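Local atomic coordinates of ESX-1 secretion system protein eccD1 (Mycobacterium tuberculosis, PDB entry 4KV2), a protein that forms part of the ESX-1 type VII secretion system, which delivers virulence factors such as EsxA and EsxB to host cells during infection. Residues G13-D18 with E43-D48; L19-A24 with E28-D33; D33-L38 with G59-A64. All blocks are in the same frame, centred on the assembly; numbering follows the deposited sequence.

Interaction 1: G13-D18 with E43-D48; sequences GRRMTD and EDTPAD
Arg-14 and Arg-15, neighbours where the hairpin turn passes into strand 15-22, each send a guanidinium group to the loop 43-48 that follows helix 31-41. The charged part of the contact is a long salt bridge: NH2 of Arg-14 lies 3.6 Å from OD2 of Asp-48. The guanidinium and carboxylate planes are nearly perpendicular, 82° apart, so the two groups do not pair side by side through two nitrogens and two oxygens. Asp-48 is poorly ordered, which fits a weak tie at the surface. Its backbone carbonyl also approaches the same group, with O 3.5 Å from Arg-14 NH1, but the angle is too poor for a hydrogen bond; its electrostatic pull on the arginine would still probably be favourable. The same parts of the chain are also joined by backbone hydrogen bonding of Arg-14 with Val-49, just beyond the loop segment.

The second pair meets by van der Waals contact. With CG anti to the backbone N (chi1 176°), the Arg-15 chain bends at chi2 and chi3 and brings its guanidinium up to Thr-45, whose side chain comes from the opposite direction. The methyl CG2 of Thr-45 sits over one face of the guanidinium, 3.9 Å from NH2 of Arg-15, while Thr-45 OG1 lies 3.6 Å from that NH2 without a hydrogen bond. Thr-45 also packs on Leu-50 and Arg-15 on Leu-42, so this pair borders apolar side chains of the loop.

No hydrogen bond joins the two segments directly, and all four touching residues lie at the surface, wholly or in part. The contact brings the loop leaving the helix against the start of the second strand of the N-terminal beta-hairpin, at one end of a ubiquitin-like beta-grasp fold.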
ATOM      1  N   GLY A  13      -7.874 -14.183  12.084  1.00 26.78           N
ATOM      2  CA  GLY A  13      -8.718 -14.859  13.069  1.00 29.18           C
ATOM      3  C   GLY A  13     -10.157 -14.745  12.617  1.00 29.72           C
ATOM      4  O   GLY A  13     -10.538 -15.328  11.600  1.00 30.21           O
ATOM      5  N   ARG A  14     -10.943 -13.959  13.343  1.00 31.03           N
ATOM      6  CA  ARG A  14     -12.357 -13.780  13.029  1.00 32.43           C
ATOM      7  C   ARG A  14     -12.606 -12.487  12.306  1.00 30.95           C
ATOM      8  O   ARG A  14     -13.713 -12.251  11.861  1.00 32.01           O
ATOM      9  CB  ARG A  14     -13.185 -13.714  14.299  1.00 36.24           C
ATOM     10  CG  ARG A  14     -13.120 -14.961  15.123  1.00 39.15           C
ATOM     11  CD  ARG A  14     -14.398 -15.153  15.918  1.00 43.62           C
ATOM     12  NE  ARG A  14     -14.292 -14.655  17.283  1.00 46.71           N
ATOM     13  CZ  ARG A  14     -13.559 -15.227  18.241  1.00 48.41           C
ATOM     14  NH1 ARG A  14     -12.828 -16.309  17.973  1.00 48.38           N
ATOM     15  NH2 ARG A  14     -13.547 -14.714  19.473  1.00 50.84           N
ATOM     16  N   ARG A  15     -11.593 -11.632  12.253  1.00 28.90           N
ATOM     17  CA  ARG A  15     -11.750 -10.299  11.714  1.00 28.41           C
ATOM     18  C   ARG A  15     -11.475 -10.291  10.231  1.00 25.96           C
ATOM     19  O   ARG A  15     -10.488 -10.852   9.773  1.00 24.15           O
ATOM     20  CB  ARG A  15     -10.800  -9.324  12.395  1.00 28.99           C
ATOM     21  CG  ARG A  15     -10.854  -7.916  11.797  1.00 29.63           C
ATOM     22  CD  ARG A  15     -12.219  -7.281  11.976  1.00 32.55           C
ATOM     23  NE  ARG A  15     -12.455  -6.934  13.372  1.00 36.25           N
ATOM     24  CZ  ARG A  15     -12.107  -5.779  13.946  1.00 39.04           C
ATOM     25  NH1 ARG A  15     -11.491  -4.819  13.258  1.00 38.90           N
ATOM     26  NH2 ARG A  15     -12.368  -5.588  15.236  1.00 42.55           N
ATOM     27  N   MET A  16     -12.336  -9.621   9.486  1.00 25.48           N
ATOM     28  CA  MET A  16     -12.070  -9.354   8.097  1.00 24.62           C
ATOM     29  C   MET A  16     -11.699  -7.887   7.926  1.00 22.80           C
ATOM     30  O   MET A  16     -12.309  -7.009   8.533  1.00 22.75           O
ATOM     31  CB  MET A  16     -13.296  -9.672   7.268  1.00 27.03           C
ATOM     32  CG  MET A  16     -13.595 -11.155   7.175  1.00 30.31           C
ATOM     33  SD  MET A  16     -15.165 -11.334   6.315  1.00 35.80           S
ATOM     34  CE  MET A  16     -15.186 -13.127   6.268  1.00 38.65           C
ATOM     35  N   THR A  17     -10.726  -7.638   7.067  1.00 20.77           N
ATOM     36  CA  THR A  17     -10.349  -6.298   6.712  1.00 20.17           C
ATOM     37  C   THR A  17     -10.289  -6.141   5.184  1.00 19.05           C
ATOM     38  O   THR A  17      -9.465  -6.773   4.518  1.00 18.71           O
ATOM     39  CB  THR A  17      -8.989  -5.919   7.331  1.00 20.50           C
ATOM     40  OG1 THR A  17      -9.012  -6.178   8.754  1.00 22.00           O
ATOM     41  CG2 THR A  17      -8.698  -4.469   7.102  1.00 21.08           C
ATOM     42  N   ASP A  18     -11.120  -5.258   4.633  1.00 19.25           N
ATOM     43  CA  ASP A  18     -11.130  -5.059   3.183  1.00 18.97           C
ATOM     44  C   ASP A  18      -9.993  -4.148   2.777  1.00 18.46           C
ATOM     45  O   ASP A  18      -9.830  -3.082   3.374  1.00 19.26           O
ATOM     46  CB  ASP A  18     -12.464  -4.490   2.702  1.00 20.52           C
ATOM     47  CG  ASP A  18     -13.614  -5.477   2.848  1.00 21.98           C
ATOM     48  OD1 ASP A  18     -13.391  -6.631   3.290  1.00 21.18           O
ATOM     49  OD2 ASP A  18     -14.763  -5.087   2.535  1.00 24.03           O
ATOM     50  N   GLU A  43      -4.325  -2.865  15.823  1.00 30.26           N
ATOM     51  CA  GLU A  43      -3.528  -2.793  17.053  1.00 34.30           C
ATOM     52  C   GLU A  43      -4.387  -2.835  18.317  1.00 37.76           C
ATOM     53  O   GLU A  43      -3.954  -3.381  19.334  1.00 41.68           O
ATOM     54  CB  GLU A  43      -2.602  -1.573  17.068  1.00 36.53           C
ATOM     55  CG  GLU A  43      -3.291  -0.231  17.305  1.00 39.17           C
ATOM     56  CD  GLU A  43      -2.352   0.946  17.096  1.00 43.28           C
ATOM     57  OE1 GLU A  43      -1.225   0.716  16.629  1.00 43.82           O
ATOM     58  OE2 GLU A  43      -2.737   2.098  17.402  1.00 47.96           O
ATOM     59  N   ASP A  44      -5.598  -2.272  18.243  1.00 48.57           N
ATOM     60  CA  ASP A  44      -6.530  -2.239  19.388  1.00 49.69           C
ATOM     61  C   ASP A  44      -7.531  -3.395  19.409  1.00 49.40           C
ATOM     62  O   ASP A  44      -8.360  -3.480  20.308  1.00 53.74           O
ATOM     63  CB  ASP A  44      -7.304  -0.919  19.407  1.00 53.33           C
ATOM     64  CG  ASP A  44      -6.407   0.291  19.625  1.00 55.25           C
ATOM     65  OD1 ASP A  44      -5.308   0.143  20.209  1.00 55.02           O
ATOM     66  OD2 ASP A  44      -6.820   1.398  19.218  1.00 59.12           O
ATOM     67  N   THR A  45      -7.456  -4.284  18.426  1.00 46.50           N
ATOM     68  CA  THR A  45      -8.364  -5.430  18.357  1.00 46.72           C
ATOM     69  C   THR A  45      -7.948  -6.516  19.377  1.00 48.69           C
ATOM     70  O   THR A  45      -6.782  -6.896  19.421  1.00 48.78           O
ATOM     71  CB  THR A  45      -8.382  -5.990  16.923  1.00 44.73           C
ATOM     72  OG1 THR A  45      -8.950  -5.009  16.048  1.00 48.12           O
ATOM     73  CG2 THR A  45      -9.205  -7.256  16.832  1.00 45.09           C
ATOM     74  N   PRO A  46      -8.898  -7.017  20.199  1.00 54.44           N
ATOM     75  CA  PRO A  46      -8.531  -8.090  21.148  1.00 60.82           C
ATOM     76  C   PRO A  46      -7.854  -9.295  20.473  1.00 57.75           C
ATOM     77  O   PRO A  46      -8.148  -9.602  19.310  1.00 51.96           O
ATOM     78  CB  PRO A  46      -9.873  -8.485  21.777  1.00 69.87           C
ATOM     79  CG  PRO A  46     -10.739  -7.280  21.626  1.00 70.61           C
ATOM     80  CD  PRO A  46     -10.305  -6.599  20.357  1.00 59.81           C
ATOM     81  N   ALA A  47      -6.944  -9.952  21.185  1.00 64.45           N
ATOM     82  CA  ALA A  47      -6.156 -11.047  20.609  1.00 64.96           C
ATOM     83  C   ALA A  47      -6.979 -12.318  20.329  1.00 66.07           C
ATOM     84  O   ALA A  47      -6.704 -13.034  19.352  1.00 62.45           O
ATOM     85  CB  ALA A  47      -4.972 -11.377  21.513  1.00 77.00           C
ATOM     86  N   ASP A  48      -7.963 -12.608  21.186  1.00 73.31           N
ATOM     87  CA  ASP A  48      -8.831 -13.783  20.998  1.00 76.60           C
ATOM     88  C   ASP A  48      -9.633 -13.694  19.688  1.00 65.38           C
ATOM     89  O   ASP A  48      -9.931 -14.720  19.068  1.00 64.93           O
ATOM     90  CB  ASP A  48      -9.761 -14.005  22.210  1.00 91.49           C
ATOM     91  CG  ASP A  48     -10.874 -12.965  22.312  1.00 91.14           C
ATOM     92  OD1 ASP A  48     -10.579 -11.755  22.249  1.00 85.42           O
ATOM     93  OD2 ASP A  48     -12.048 -13.362  22.472  1.00 99.71           O
TER

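Interaction 2: L19-A24 with E28-D33; sequences LVLPAA and ETYIDD
Pro-22 lays its ring against one face of Tyr-30, and this is the tight part of the contact. CD of Pro-22 stands 3.9 Å from the centroid of the Tyr-30 ring and only 7° off its normal, a CH-pi interaction almost over the ring centre. The next proline carbon, CG, covers the same face closer to the backbone end of the tyrosine, 3.8 Å from Tyr-30 CD2. Leu-21 adds a second touch: its side chain crosses the tyrosine at about a right angle, and its CD1 comes obliquely to within 4.0 Å of Tyr-30 CE1. Tyr-30 occupies the N-cap position of helix 31-41, and its CG lies between the backbone N and the carbonyl carbon (chi1 60°), which carries the ring across to the end of strand 15-22.

In the beta-grasp fold of this ubiquitin-like domain, the helix follows the N-terminal hairpin and packs on the sheet; here the residue just before the helix closes that connection. Phe-63 and Leu-77 also touch both Leu-21 and Tyr-30, so the ring is part of the domain core.

The hydroxyl end is packed more loosely, with a water between the polar groups. This water, in the plane of the tyrosine ring at its edge, accepts a hydrogen bond of 2.6 Å from Tyr-30 OH and donates one of 2.5 Å to Pro-22 O. The bridge gives the buried phenol a polar partner and helps fix the rotation of its hydroxyl. Pro-22 also packs on Val-37 of the second subunit.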
ATOM      1  N   LEU A  19      -9.223  -4.565   1.763  1.00 17.85           N
ATOM      2  CA  LEU A  19      -8.126  -3.751   1.191  1.00 17.82           C
ATOM      3  C   LEU A  19      -8.300  -3.570  -0.310  1.00 18.01           C
ATOM      4  O   LEU A  19      -9.025  -4.333  -0.954  1.00 18.49           O
ATOM      5  CB  LEU A  19      -6.765  -4.423   1.410  1.00 17.40           C
ATOM      6  CG  LEU A  19      -6.390  -4.801   2.845  1.00 18.09           C
ATOM      7  CD1 LEU A  19      -5.055  -5.533   2.793  1.00 18.85           C
ATOM      8  CD2 LEU A  19      -6.305  -3.560   3.739  1.00 19.24           C
ATOM      9  N   VAL A  20      -7.620  -2.569  -0.847  1.00 18.16           N
ATOM     10  CA  VAL A  20      -7.498  -2.361  -2.298  1.00 18.65           C
ATOM     11  C   VAL A  20      -6.009  -2.431  -2.621  1.00 18.31           C
ATOM     12  O   VAL A  20      -5.251  -1.590  -2.160  1.00 19.03           O
ATOM     13  CB  VAL A  20      -8.049  -1.000  -2.726  1.00 20.30           C
ATOM     14  CG1 VAL A  20      -7.934  -0.814  -4.238  1.00 21.21           C
ATOM     15  CG2 VAL A  20      -9.500  -0.836  -2.285  1.00 21.58           C
ATOM     16  N   LEU A  21      -5.615  -3.429  -3.408  1.00 17.89           N
ATOM     17  CA  LEU A  21      -4.226  -3.706  -3.666  1.00 17.83           C
ATOM     18  C   LEU A  21      -3.946  -3.605  -5.151  1.00 18.37           C
ATOM     19  O   LEU A  21      -4.837  -3.788  -5.958  1.00 18.56           O
ATOM     20  CB  LEU A  21      -3.883  -5.113  -3.182  1.00 17.79           C
ATOM     21  CG  LEU A  21      -4.086  -5.383  -1.688  1.00 17.54           C
ATOM     22  CD1 LEU A  21      -3.780  -6.822  -1.338  1.00 18.25           C
ATOM     23  CD2 LEU A  21      -3.251  -4.406  -0.880  1.00 18.20           C
ATOM     24  N   PRO A  22      -2.690  -3.339  -5.513  1.00 18.95           N
ATOM     25  CA  PRO A  22      -2.334  -3.357  -6.936  1.00 19.66           C
ATOM     26  C   PRO A  22      -2.536  -4.744  -7.545  1.00 20.12           C
ATOM     27  O   PRO A  22      -2.015  -5.760  -6.999  1.00 20.54           O
ATOM     28  CB  PRO A  22      -0.845  -3.024  -6.943  1.00 20.58           C
ATOM     29  CG  PRO A  22      -0.515  -2.524  -5.585  1.00 20.86           C
ATOM     30  CD  PRO A  22      -1.536  -3.085  -4.642  1.00 19.61           C
ATOM     31  N   ALA A  23      -3.221  -4.783  -8.676  1.00 20.59           N
ATOM     32  CA  ALA A  23      -3.526  -6.033  -9.340  1.00 21.83           C
ATOM     33  C   ALA A  23      -2.367  -6.630 -10.131  1.00 22.91           C
ATOM     34  O   ALA A  23      -2.296  -7.833 -10.224  1.00 24.33           O
ATOM     35  CB  ALA A  23      -4.714  -5.841 -10.270  1.00 23.21           C
ATOM     36  N   ALA A  24      -1.496  -5.801 -10.731  1.00 22.88           N
ATOM     37  CA  ALA A  24      -0.562  -6.258 -11.766  1.00 24.60           C
ATOM     38  C   ALA A  24       0.929  -6.200 -11.364  1.00 25.23           C
ATOM     39  O   ALA A  24       1.793  -6.641 -12.111  1.00 27.33           O
ATOM     40  CB  ALA A  24      -0.802  -5.473 -13.051  1.00 25.43           C
ATOM     41  N   GLU A  28       5.502  -9.168  -3.747  1.00 19.82           N
ATOM     42  CA  GLU A  28       6.693  -8.796  -2.946  1.00 21.47           C
ATOM     43  C   GLU A  28       6.926  -7.278  -2.839  1.00 20.84           C
ATOM     44  O   GLU A  28       7.534  -6.822  -1.883  1.00 21.34           O
ATOM     45  CB  GLU A  28       7.978  -9.496  -3.465  1.00 25.67           C
ATOM     46  CG  GLU A  28       8.346  -9.206  -4.906  1.00 27.68           C
ATOM     47  CD  GLU A  28       9.332 -10.199  -5.519  1.00 32.62           C
ATOM     48  OE1 GLU A  28       9.684 -11.221  -4.876  1.00 35.24           O
ATOM     49  OE2 GLU A  28       9.753  -9.952  -6.677  1.00 35.46           O
ATOM     50  N   THR A  29       6.418  -6.515  -3.812  1.00 19.98           N
ATOM     51  CA  THR A  29       6.655  -5.069  -3.889  1.00 20.54           C
ATOM     52  C   THR A  29       5.901  -4.311  -2.776  1.00 18.75           C
ATOM     53  O   THR A  29       6.359  -3.264  -2.315  1.00 19.93           O
ATOM     54  CB  THR A  29       6.211  -4.509  -5.270  1.00 21.18           C
ATOM     55  OG1 THR A  29       6.743  -5.345  -6.316  1.00 22.84           O
ATOM     56  CG2 THR A  29       6.713  -3.091  -5.460  1.00 23.22           C
ATOM     57  N   TYR A  30       4.784  -4.862  -2.320  1.00 16.89           N
ATOM     58  CA  TYR A  30       3.951  -4.177  -1.341  1.00 16.34           C
ATOM     59  C   TYR A  30       3.569  -4.998  -0.129  1.00 15.96           C
ATOM     60  O   TYR A  30       2.923  -4.485   0.780  1.00 16.36           O
ATOM     61  CB  TYR A  30       2.670  -3.617  -2.018  1.00 16.27           C
ATOM     62  CG  TYR A  30       1.809  -4.681  -2.666  1.00 16.07           C
ATOM     63  CD1 TYR A  30       0.839  -5.370  -1.933  1.00 15.76           C
ATOM     64  CD2 TYR A  30       1.964  -4.989  -4.006  1.00 16.83           C
ATOM     65  CE1 TYR A  30       0.057  -6.346  -2.523  1.00 16.61           C
ATOM     66  CE2 TYR A  30       1.172  -5.954  -4.622  1.00 17.15           C
ATOM     67  CZ  TYR A  30       0.214  -6.625  -3.873  1.00 17.11           C
ATOM     68  OH  TYR A  30      -0.548  -7.592  -4.478  1.00 18.58           O
ATOM     69  N   ILE A  31       3.977  -6.252  -0.050  1.00 16.56           N
ATOM     70  CA  ILE A  31       3.486  -7.061   1.065  1.00 17.10           C
ATOM     71  C   ILE A  31       3.967  -6.558   2.440  1.00 17.83           C
ATOM     72  O   ILE A  31       3.218  -6.607   3.425  1.00 17.88           O
ATOM     73  CB  ILE A  31       3.827  -8.546   0.899  1.00 18.72           C
ATOM     74  CG1 ILE A  31       3.139  -9.338   2.032  1.00 20.05           C
ATOM     75  CG2 ILE A  31       5.322  -8.752   0.862  1.00 20.33           C
ATOM     76  CD1 ILE A  31       2.927 -10.773   1.730  1.00 22.26           C
ATOM     77  N   ASP A  32       5.202  -6.070   2.513  1.00 18.94           N
ATOM     78  CA  ASP A  32       5.762  -5.710   3.822  1.00 20.93           C
ATOM     79  C   ASP A  32       5.020  -4.513   4.441  1.00 19.03           C
ATOM     80  O   ASP A  32       4.678  -4.535   5.612  1.00 19.08           O
ATOM     81  CB  ASP A  32       7.260  -5.467   3.731  1.00 24.37           C
ATOM     82  CG  ASP A  32       8.039  -6.759   3.517  1.00 28.44           C
ATOM     83  OD1 ASP A  32       7.738  -7.813   4.175  1.00 32.27           O
ATOM     84  OD2 ASP A  32       8.984  -6.708   2.725  1.00 32.50           O
ATOM     85  N   ASP A  33       4.756  -3.489   3.644  1.00 17.81           N
ATOM     86  CA  ASP A  33       3.989  -2.354   4.147  1.00 17.38           C
ATOM     87  C   ASP A  33       2.481  -2.702   4.354  1.00 16.42           C
ATOM     88  O   ASP A  33       1.827  -2.093   5.209  1.00 17.50           O
ATOM     89  CB  ASP A  33       4.187  -1.116   3.274  1.00 17.88           C
ATOM     90  CG  ASP A  33       5.547  -0.398   3.513  1.00 19.66           C
ATOM     91  OD1 ASP A  33       6.399  -0.881   4.302  1.00 20.69           O
ATOM     92  OD2 ASP A  33       5.775   0.671   2.911  1.00 20.91           O
TER
HETATM   93  O   HOH W   1      -0.533  -7.779  -7.080  1.00 13.35           O

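Interaction 3: D33-L38 with G59-A64; sequences DTVAVL and GVWAFA
The single helix of the ubiquitin-like beta-grasp domain packs here against edge strand 62-64 and the residue leading into it, Trp-61, through the methyl groups of Val-35 and Thr-34, which meet Trp-61 and Phe-63. Val-35 meets Trp-61 with both of its methyl groups. CG2 lies over one face of the indole, 3.8 Å from Trp-61 CG, and makes a CH-pi interaction with the five-membered ring, 4.0 Å from its centroid and 18° off the normal. This methyl is displaced from the ring centre toward the rim. The other methyl, CG1, continues along the pyrrole part and lies 4.0 Å from Trp-61 NE1. CG1 is anti to the backbone N (chi1 168°), an orientation that leaves the two branches spread over the indole instead of one behind the other. The valine side chain crosses that of Trp-61 at about a right angle.

Val-35 also reaches Leu-90 of strand 86-91, as does Phe-63, so the contact continues into the interior of the sheet. Trp-61 and Phe-63 both touch Ile-31, one turn earlier on the helix. On the outer face of the helix, Ala-36 and Val-37 pack instead on Thr-29 and Met-3 of the second subunit.

One turn of the helix is held by the backbone bond from Leu-38 N to Thr-34 O. Thr-34 divides its side chain between two tasks: OG1 is hydrogen-bonded to Tyr-30 O, while the methyl is directed at the aromatic ring. There it comes in near the ring plane, at the edge rather than the face, with Thr-34 CG2 4.1 Å from Phe-63 CZ.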
ATOM      1  N   ASP A  33       4.756  -3.489   3.644  1.00 17.81           N
ATOM      2  CA  ASP A  33       3.989  -2.354   4.147  1.00 17.38           C
ATOM      3  C   ASP A  33       2.481  -2.702   4.354  1.00 16.42           C
ATOM      4  O   ASP A  33       1.827  -2.093   5.209  1.00 17.50           O
ATOM      5  CB  ASP A  33       4.187  -1.116   3.274  1.00 17.88           C
ATOM      6  CG  ASP A  33       5.547  -0.398   3.513  1.00 19.66           C
ATOM      7  OD1 ASP A  33       6.399  -0.881   4.302  1.00 20.69           O
ATOM      8  OD2 ASP A  33       5.775   0.671   2.911  1.00 20.91           O
ATOM      9  N   THR A  34       1.950  -3.696   3.626  1.00 15.06           N
ATOM     10  CA  THR A  34       0.597  -4.233   3.881  1.00 15.32           C
ATOM     11  C   THR A  34       0.523  -4.811   5.288  1.00 16.00           C
ATOM     12  O   THR A  34      -0.408  -4.525   6.051  1.00 17.43           O
ATOM     13  CB  THR A  34       0.167  -5.300   2.827  1.00 15.43           C
ATOM     14  OG1 THR A  34       0.165  -4.713   1.519  1.00 14.88           O
ATOM     15  CG2 THR A  34      -1.197  -5.857   3.079  1.00 17.22           C
ATOM     16  N   VAL A  35       1.523  -5.610   5.643  1.00 18.26           N
ATOM     17  CA  VAL A  35       1.582  -6.200   6.976  1.00 18.52           C
ATOM     18  C   VAL A  35       1.660  -5.074   7.999  1.00 17.18           C
ATOM     19  O   VAL A  35       0.967  -5.089   9.009  1.00 17.35           O
ATOM     20  CB  VAL A  35       2.809  -7.159   7.108  1.00 21.34           C
ATOM     21  CG1 VAL A  35       3.034  -7.535   8.557  1.00 24.09           C
ATOM     22  CG2 VAL A  35       2.616  -8.385   6.244  1.00 24.30           C
ATOM     23  N   ALA A  36       2.477  -4.064   7.710  1.00 17.05           N
ATOM     24  CA  ALA A  36       2.679  -2.976   8.644  1.00 18.33           C
ATOM     25  C   ALA A  36       1.392  -2.157   8.881  1.00 17.62           C
ATOM     26  O   ALA A  36       1.045  -1.813  10.015  1.00 18.73           O
ATOM     27  CB  ALA A  36       3.812  -2.108   8.171  1.00 20.63           C
ATOM     28  N   VAL A  37       0.686  -1.878   7.786  1.00 17.26           N
ATOM     29  CA  VAL A  37      -0.607  -1.171   7.843  1.00 18.83           C
ATOM     30  C   VAL A  37      -1.629  -1.971   8.646  1.00 18.29           C
ATOM     31  O   VAL A  37      -2.298  -1.411   9.539  1.00 19.54           O
ATOM     32  CB  VAL A  37      -1.126  -0.873   6.412  1.00 21.14           C
ATOM     33  CG1 VAL A  37      -2.581  -0.427   6.440  1.00 24.92           C
ATOM     34  CG2 VAL A  37      -0.236   0.167   5.753  1.00 23.42           C
ATOM     35  N   LEU A  38      -1.739  -3.277   8.363  1.00 17.80           N
ATOM     36  CA  LEU A  38      -2.742  -4.112   9.036  1.00 19.22           C
ATOM     37  C   LEU A  38      -2.432  -4.201  10.527  1.00 19.00           C
ATOM     38  O   LEU A  38      -3.340  -4.131  11.359  1.00 19.91           O
ATOM     39  CB  LEU A  38      -2.806  -5.504   8.439  1.00 20.96           C
ATOM     40  CG  LEU A  38      -3.494  -5.590   7.088  1.00 24.37           C
ATOM     41  CD1 LEU A  38      -3.141  -6.908   6.442  1.00 27.01           C
ATOM     42  CD2 LEU A  38      -4.993  -5.491   7.289  1.00 28.62           C
ATOM     43  N   GLY A  59      10.382 -14.214   9.737  1.00 37.46           N
ATOM     44  CA  GLY A  59      10.263 -14.994   8.511  1.00 41.74           C
ATOM     45  C   GLY A  59       9.545 -14.214   7.439  1.00 43.14           C
ATOM     46  O   GLY A  59       9.126 -13.079   7.649  1.00 40.58           O
ATOM     47  N   VAL A  60       9.369 -14.853   6.296  1.00 30.19           N
ATOM     48  CA  VAL A  60       9.061 -14.164   5.060  1.00 28.25           C
ATOM     49  C   VAL A  60       7.566 -14.180   4.918  1.00 25.08           C
ATOM     50  O   VAL A  60       6.992 -15.258   4.870  1.00 25.38           O
ATOM     51  CB  VAL A  60       9.738 -14.903   3.883  1.00 29.37           C
ATOM     52  CG1 VAL A  60       9.424 -14.233   2.552  1.00 28.66           C
ATOM     53  CG2 VAL A  60      11.247 -14.994   4.112  1.00 32.63           C
ATOM     54  N   TRP A  61       6.936 -13.004   4.866  1.00 22.93           N
ATOM     55  CA  TRP A  61       5.473 -12.884   4.718  1.00 20.62           C
ATOM     56  C   TRP A  61       5.013 -13.124   3.274  1.00 19.50           C
ATOM     57  O   TRP A  61       5.689 -12.739   2.337  1.00 20.35           O
ATOM     58  CB  TRP A  61       4.997 -11.502   5.147  1.00 20.17           C
ATOM     59  CG  TRP A  61       5.029 -11.270   6.628  1.00 20.97           C
ATOM     60  CD1 TRP A  61       5.926 -10.532   7.311  1.00 22.69           C
ATOM     61  CD2 TRP A  61       4.110 -11.789   7.588  1.00 21.03           C
ATOM     62  NE1 TRP A  61       5.628 -10.540   8.658  1.00 23.75           N
ATOM     63  CE2 TRP A  61       4.525 -11.329   8.854  1.00 22.92           C
ATOM     64  CE3 TRP A  61       2.980 -12.604   7.502  1.00 20.40           C
ATOM     65  CZ2 TRP A  61       3.828 -11.633  10.035  1.00 24.20           C
ATOM     66  CZ3 TRP A  61       2.279 -12.923   8.693  1.00 21.50           C
ATOM     67  CH2 TRP A  61       2.721 -12.434   9.937  1.00 23.67           C
ATOM     68  N   ALA A  62       3.850 -13.754   3.113  1.00 18.34           N
ATOM     69  CA  ALA A  62       3.222 -13.928   1.789  1.00 17.02           C
ATOM     70  C   ALA A  62       1.724 -13.955   2.006  1.00 16.13           C
ATOM     71  O   ALA A  62       1.256 -14.107   3.142  1.00 15.65           O
ATOM     72  CB  ALA A  62       3.691 -15.202   1.114  1.00 17.47           C
ATOM     73  N   PHE A  63       0.990 -13.769   0.912  1.00 15.72           N
ATOM     74  CA  PHE A  63      -0.456 -13.945   0.909  1.00 15.85           C
ATOM     75  C   PHE A  63      -0.777 -15.405   0.616  1.00 15.79           C
ATOM     76  O   PHE A  63      -0.019 -16.095  -0.086  1.00 16.56           O
ATOM     77  CB  PHE A  63      -1.105 -13.124  -0.169  1.00 16.34           C
ATOM     78  CG  PHE A  63      -0.963 -11.641   0.026  1.00 17.32           C
ATOM     79  CD1 PHE A  63      -1.786 -10.964   0.913  1.00 17.98           C
ATOM     80  CD2 PHE A  63      -0.013 -10.915  -0.683  1.00 18.03           C
ATOM     81  CE1 PHE A  63      -1.678  -9.589   1.073  1.00 18.82           C
ATOM     82  CE2 PHE A  63       0.101  -9.535  -0.515  1.00 19.05           C
ATOM     83  CZ  PHE A  63      -0.745  -8.874   0.363  1.00 19.16           C
ATOM     84  N   ALA A  64      -1.883 -15.867   1.173  1.00 15.76           N
ATOM     85  CA  ALA A  64      -2.361 -17.209   0.910  1.00 15.89           C
ATOM     86  C   ALA A  64      -3.868 -17.222   0.953  1.00 16.49           C
ATOM     87  O   ALA A  64      -4.503 -16.513   1.750  1.00 16.97           O
ATOM     88  CB  ALA A  64      -1.809 -18.189   1.932  1.00 16.15           C
TER

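How the interactions relate
From the N terminus the chain runs through strand 5-12 and the hairpin turn into strand 15-22, which supplies the first segment of both interaction 1 and interaction 2. Interaction 2 closes a short loop between this strand and the start of helix 31-41, and it is nested inside the longer loop that interaction 1 closes beyond the helix. Interaction 3 opens as interaction 2 ends, sharing Asp-33, and joins the helix to edge strand 62-64; its loop crosses that of interaction 1. Tyr-30 and Ile-31 pack on residues of 61-63, while Thr-17 meets Leu-38, with CG2 and CD2 3.8 Å apart. Together the three contacts tie the hairpin, the helix and strand 62-64 into one domain.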